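Local coordinates for protein phosphodiesterase MJ0936 (Methanocaldococcus jannaschii, PDB 2AHD) that belongs to the calcineurin-like phosphoesterase superfamily and folds around two mixed beta sheets flanked by helices, at residues A[144-152]-A[157-165]. Numbering follows the deposited sequence.
Sequences LTGIPTIGI and KKEYREIVL
Ile-150, Ile-152, Ile-163 and Leu-165 pack together on one face of an antiparallel beta hairpin. CG1 of Ile-150 rests 3.7 Å from CB of Ile-163, while its CD1 meets CD1 of Leu-165 at 4.0 Å, the two side chains crossing at nearly a right angle. Ile-163 extends its CD1 along the hairpin toward Ile-152, 3.8 Å from CD1 of that residue. Both Ile-152 and Ile-163 carry CG1 anti to the carbonyl carbon (chi1 -61° and -63°), and their extended branches converge at the methyl ends. Arg-161 lies beside Ile-152 with its chain leading off in the same direction. At the chain terminus CG of Pro-148 lies against CB of Leu-165, the two side chains running antiparallel.

On the other face, the ring of Tyr-160 lies over the backbone of Gly-151, with CE1 3.4 Å from the glycine CA; CG of Tyr-160 lies anti to its backbone N (chi1 173°), which carries the ring forward along its own strand and across to Gly-151. Paired backbone bonds join Ile-150 to Ile-163 and Ile-152 to Arg-161, and Leu-165 N donates to Pro-148 O (3.0 Å).

Strand 159-164 closes one margin of the six-stranded sheet, with 149-154 between it and strand 3-6. The isoleucine face packs against helix 13-24 through Ile-22 and Phe-23, whereas Tyr-160 faces the second sheet, touching Ile-135 of strand 133-136 and meeting Phe-126 edge-to-face.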
ATOM      1  N   LEU A 144       8.076   3.244 -14.606  1.00 56.86           N
ATOM      2  CA  LEU A 144       9.289   2.510 -14.883  1.00 56.62           C
ATOM      3  C   LEU A 144       9.158   1.125 -15.485  1.00 55.29           C
ATOM      4  O   LEU A 144      10.159   0.509 -15.789  1.00 56.63           O
ATOM      5  CB  LEU A 144      10.160   2.477 -13.609  1.00 56.93           C
ATOM      6  CG  LEU A 144      10.416   3.857 -12.937  1.00 57.01           C
ATOM      7  CD1 LEU A 144      11.339   3.707 -11.730  1.00 53.62           C
ATOM      8  CD2 LEU A 144      11.008   4.855 -13.953  1.00 55.78           C
ATOM      9  N   THR A 145       7.942   0.633 -15.678  1.00 55.15           N
ATOM     10  CA  THR A 145       7.752  -0.704 -16.264  1.00 55.18           C
ATOM     11  C   THR A 145       6.701  -0.659 -17.361  1.00 55.37           C
ATOM     12  O   THR A 145       6.546  -1.616 -18.116  1.00 56.70           O
ATOM     13  CB  THR A 145       7.257  -1.777 -15.235  1.00 53.87           C
ATOM     14  OG1 THR A 145       5.919  -1.466 -14.838  1.00 51.90           O
ATOM     15  CG2 THR A 145       8.159  -1.844 -14.010  1.00 51.35           C
ATOM     16  N   GLY A 146       5.969   0.446 -17.427  1.00 54.48           N
ATOM     17  CA  GLY A 146       4.939   0.594 -18.429  1.00 52.70           C
ATOM     18  C   GLY A 146       3.674  -0.164 -18.098  1.00 52.82           C
ATOM     19  O   GLY A 146       2.751  -0.212 -18.894  1.00 53.20           O
ATOM     20  N   ILE A 147       3.623  -0.754 -16.913  1.00 53.79           N
ATOM     21  CA  ILE A 147       2.457  -1.518 -16.481  1.00 53.36           C
ATOM     22  C   ILE A 147       1.958  -1.058 -15.117  1.00 52.51           C
ATOM     23  O   ILE A 147       2.462  -1.501 -14.079  1.00 51.55           O
ATOM     24  CB  ILE A 147       2.806  -3.006 -16.408  1.00 53.03           C
ATOM     25  CG1 ILE A 147       3.391  -3.439 -17.745  1.00 50.63           C
ATOM     26  CG2 ILE A 147       1.574  -3.820 -16.060  1.00 51.88           C
ATOM     27  CD1 ILE A 147       3.873  -4.827 -17.746  1.00 52.81           C
ATOM     28  N   PRO A 148       0.967  -0.156 -15.097  1.00 52.21           N
ATOM     29  CA  PRO A 148       0.437   0.331 -13.823  1.00 54.09           C
ATOM     30  C   PRO A 148      -0.431  -0.730 -13.135  1.00 54.70           C
ATOM     31  O   PRO A 148      -1.342  -1.283 -13.741  1.00 55.06           O
ATOM     32  CB  PRO A 148      -0.354   1.572 -14.240  1.00 52.86           C
ATOM     33  CG  PRO A 148      -0.868   1.195 -15.552  1.00 51.80           C
ATOM     34  CD  PRO A 148       0.322   0.537 -16.219  1.00 52.07           C
ATOM     35  N   THR A 149      -0.145  -1.013 -11.869  1.00 54.55           N
ATOM     36  CA  THR A 149      -0.907  -2.012 -11.140  1.00 55.60           C
ATOM     37  C   THR A 149      -1.163  -1.698  -9.672  1.00 56.93           C
ATOM     38  O   THR A 149      -0.447  -0.913  -9.033  1.00 55.98           O
ATOM     39  CB  THR A 149      -0.229  -3.410 -11.206  1.00 55.71           C
ATOM     40  OG1 THR A 149       1.124  -3.321 -10.756  1.00 55.47           O
ATOM     41  CG2 THR A 149      -0.228  -3.940 -12.615  1.00 55.86           C
ATOM     42  N   ILE A 150      -2.220  -2.319  -9.158  1.00 58.66           N
ATOM     43  CA  ILE A 150      -2.617  -2.207  -7.761  1.00 59.70           C
ATOM     44  C   ILE A 150      -3.038  -3.620  -7.458  1.00 61.82           C
ATOM     45  O   ILE A 150      -2.920  -4.493  -8.313  1.00 61.09           O
ATOM     46  CB  ILE A 150      -3.825  -1.270  -7.537  1.00 58.35           C
ATOM     47  CG1 ILE A 150      -5.009  -1.747  -8.377  1.00 57.86           C
ATOM     48  CG2 ILE A 150      -3.449   0.161  -7.850  1.00 57.22           C
ATOM     49  CD1 ILE A 150      -6.183  -0.805  -8.373  1.00 56.39           C
ATOM     50  N   GLY A 151      -3.529  -3.853  -6.249  1.00 65.34           N
ATOM     51  CA  GLY A 151      -3.946  -5.193  -5.891  1.00 68.91           C
ATOM     52  C   GLY A 151      -5.008  -5.227  -4.821  1.00 70.59           C
ATOM     53  O   GLY A 151      -5.182  -4.268  -4.080  1.00 69.84           O
ATOM     54  N   ILE A 152      -5.733  -6.337  -4.761  1.00 73.90           N
ATOM     55  CA  ILE A 152      -6.770  -6.524  -3.757  1.00 76.74           C
ATOM     56  C   ILE A 152      -6.584  -7.883  -3.081  1.00 79.31           C
ATOM     57  O   ILE A 152      -6.575  -8.932  -3.738  1.00 78.96           O
ATOM     58  CB  ILE A 152      -8.189  -6.430  -4.365  1.00 75.98           C
ATOM     59  CG1 ILE A 152      -8.403  -5.050  -4.976  1.00 74.94           C
ATOM     60  CG2 ILE A 152      -9.229  -6.642  -3.287  1.00 77.36           C
ATOM     61  CD1 ILE A 152      -9.831  -4.773  -5.381  1.00 74.40           C
ATOM     62  N   LYS A 157     -10.247 -15.600   2.548  1.00105.27           N
ATOM     63  CA  LYS A 157      -9.668 -16.823   2.006  1.00104.10           C
ATOM     64  C   LYS A 157      -8.192 -16.680   1.600  1.00103.33           C
ATOM     65  O   LYS A 157      -7.619 -17.601   1.021  1.00103.27           O
ATOM     66  CB  LYS A 157     -10.484 -17.275   0.794  1.00104.68           C
ATOM     67  CG  LYS A 157     -11.961 -16.889   0.850  1.00105.85           C
ATOM     68  CD  LYS A 157     -12.719 -17.299  -0.423  1.00106.59           C
ATOM     69  CE  LYS A 157     -12.798 -18.821  -0.592  1.00106.61           C
ATOM     70  NZ  LYS A 157     -13.643 -19.236  -1.755  1.00106.02           N
ATOM     71  N   LYS A 158      -7.584 -15.534   1.904  1.00102.49           N
ATOM     72  CA  LYS A 158      -6.180 -15.267   1.569  1.00101.66           C
ATOM     73  C   LYS A 158      -5.866 -15.233   0.069  1.00101.79           C
ATOM     74  O   LYS A 158      -4.808 -15.696  -0.359  1.00100.95           O
ATOM     75  CB  LYS A 158      -5.260 -16.295   2.233  1.00101.07           C
ATOM     76  CG  LYS A 158      -4.989 -16.062   3.711  1.00 99.80           C
ATOM     77  CD  LYS A 158      -3.483 -15.990   3.981  1.00 98.46           C
ATOM     78  CE  LYS A 158      -2.739 -17.220   3.468  1.00 97.54           C
ATOM     79  NZ  LYS A 158      -1.269 -17.142   3.691  1.00 96.03           N
ATOM     80  N   GLU A 159      -6.775 -14.680  -0.730  1.00102.34           N
ATOM     81  CA  GLU A 159      -6.550 -14.604  -2.165  1.00102.55           C
ATOM     82  C   GLU A 159      -6.275 -13.190  -2.652  1.00101.44           C
ATOM     83  O   GLU A 159      -7.066 -12.269  -2.427  1.00100.84           O
ATOM     84  CB  GLU A 159      -7.738 -15.188  -2.937  1.00104.66           C
ATOM     85  CG  GLU A 159      -7.875 -16.702  -2.808  1.00108.25           C
ATOM     86  CD  GLU A 159      -9.100 -17.110  -2.004  1.00110.10           C
ATOM     87  OE1 GLU A 159      -9.278 -18.326  -1.757  1.00110.45           O
ATOM     88  OE2 GLU A 159      -9.888 -16.212  -1.621  1.00110.99           O
ATOM     89  N   TYR A 160      -5.137 -13.042  -3.329  1.00 99.87           N
ATOM     90  CA  TYR A 160      -4.702 -11.768  -3.883  1.00 97.61           C
ATOM     91  C   TYR A 160      -4.791 -11.808  -5.402  1.00 95.56           C
ATOM     92  O   TYR A 160      -4.459 -12.814  -6.027  1.00 95.52           O
ATOM     93  CB  TYR A 160      -3.253 -11.487  -3.461  1.00 97.48           C
ATOM     94  CG  TYR A 160      -2.623 -10.272  -4.118  1.00 97.36           C
ATOM     95  CD1 TYR A 160      -3.105  -8.987  -3.875  1.00 97.32           C
ATOM     96  CD2 TYR A 160      -1.536 -10.408  -4.974  1.00 96.85           C
ATOM     97  CE1 TYR A 160      -2.517  -7.875  -4.467  1.00 96.58           C
ATOM     98  CE2 TYR A 160      -0.943  -9.306  -5.568  1.00 96.65           C
ATOM     99  CZ  TYR A 160      -1.439  -8.044  -5.310  1.00 96.64           C
ATOM    100  OH  TYR A 160      -0.855  -6.952  -5.903  1.00 97.04           O
ATOM    101  N   ARG A 161      -5.252 -10.714  -5.990  1.00 93.23           N
ATOM    102  CA  ARG A 161      -5.344 -10.623  -7.436  1.00 91.78           C
ATOM    103  C   ARG A 161      -4.942  -9.225  -7.889  1.00 89.09           C
ATOM    104  O   ARG A 161      -5.379  -8.223  -7.310  1.00 88.92           O
ATOM    105  CB  ARG A 161      -6.763 -10.954  -7.904  1.00 93.94           C
ATOM    106  CG  ARG A 161      -7.874 -10.453  -6.983  1.00 96.17           C
ATOM    107  CD  ARG A 161      -9.248 -10.736  -7.584  1.00 97.69           C
ATOM    108  NE  ARG A 161      -9.622  -9.762  -8.611  1.00100.00           N
ATOM    109  CZ  ARG A 161     -10.321  -8.653  -8.376  1.00101.21           C
ATOM    110  NH1 ARG A 161     -10.731  -8.376  -7.138  1.00101.86           N
ATOM    111  NH2 ARG A 161     -10.607  -7.818  -9.373  1.00100.88           N
ATOM    112  N   GLU A 162      -4.096  -9.163  -8.914  1.00 84.61           N
ATOM    113  CA  GLU A 162      -3.640  -7.888  -9.439  1.00 80.34           C
ATOM    114  C   GLU A 162      -4.714  -7.240 -10.276  1.00 76.98           C
ATOM    115  O   GLU A 162      -5.697  -7.867 -10.649  1.00 76.10           O
ATOM    116  CB  GLU A 162      -2.389  -8.064 -10.302  1.00 81.10           C
ATOM    117  CG  GLU A 162      -1.148  -8.473  -9.538  1.00 81.99           C
ATOM    118  CD  GLU A 162       0.027  -8.773 -10.445  1.00 81.64           C
ATOM    119  OE1 GLU A 162       1.083  -9.207  -9.934  1.00 80.98           O
ATOM    120  OE2 GLU A 162      -0.110  -8.577 -11.669  1.00 81.66           O
ATOM    121  N   ILE A 163      -4.510  -5.967 -10.566  1.00 74.25           N
ATOM    122  CA  ILE A 163      -5.433  -5.216 -11.381  1.00 71.63           C
ATOM    123  C   ILE A 163      -4.590  -4.250 -12.169  1.00 70.43           C
ATOM    124  O   ILE A 163      -3.949  -3.377 -11.587  1.00 70.66           O
ATOM    125  CB  ILE A 163      -6.420  -4.409 -10.533  1.00 71.67           C
ATOM    126  CG1 ILE A 163      -7.286  -5.351  -9.695  1.00 71.00           C
ATOM    127  CG2 ILE A 163      -7.259  -3.522 -11.434  1.00 70.42           C
ATOM    128  CD1 ILE A 163      -8.291  -4.640  -8.809  1.00 69.03           C
ATOM    129  N   VAL A 164      -4.558  -4.429 -13.487  1.00 68.44           N
ATOM    130  CA  VAL A 164      -3.803  -3.536 -14.349  1.00 65.66           C
ATOM    131  C   VAL A 164      -4.704  -2.337 -14.607  1.00 64.89           C
ATOM    132  O   VAL A 164      -5.913  -2.479 -14.697  1.00 65.41           O
ATOM    133  CB  VAL A 164      -3.452  -4.198 -15.673  1.00 63.35           C
ATOM    134  CG1 VAL A 164      -2.708  -3.223 -16.538  1.00 63.77           C
ATOM    135  CG2 VAL A 164      -2.618  -5.427 -15.429  1.00 62.64           C
ATOM    136  N   LEU A 165      -4.130  -1.152 -14.722  1.00 63.03           N
ATOM    137  CA  LEU A 165      -4.937   0.032 -14.946  1.00 61.14           C
ATOM    138  C   LEU A 165      -5.037   0.437 -16.421  1.00 60.53           C
ATOM    139  O   LEU A 165      -5.944   1.238 -16.755  1.00 59.52           O
ATOM    140  CB  LEU A 165      -4.396   1.175 -14.081  1.00 61.21           C
ATOM    141  CG  LEU A 165      -4.824   1.178 -12.603  1.00 60.69           C
ATOM    142  CD1 LEU A 165      -4.866  -0.229 -12.058  1.00 61.33           C
ATOM    143  CD2 LEU A 165      -3.870   2.034 -11.794  1.00 59.08           C
ATOM    144  OXT LEU A 165      -4.216  -0.061 -17.231  1.00 59.64           O
TER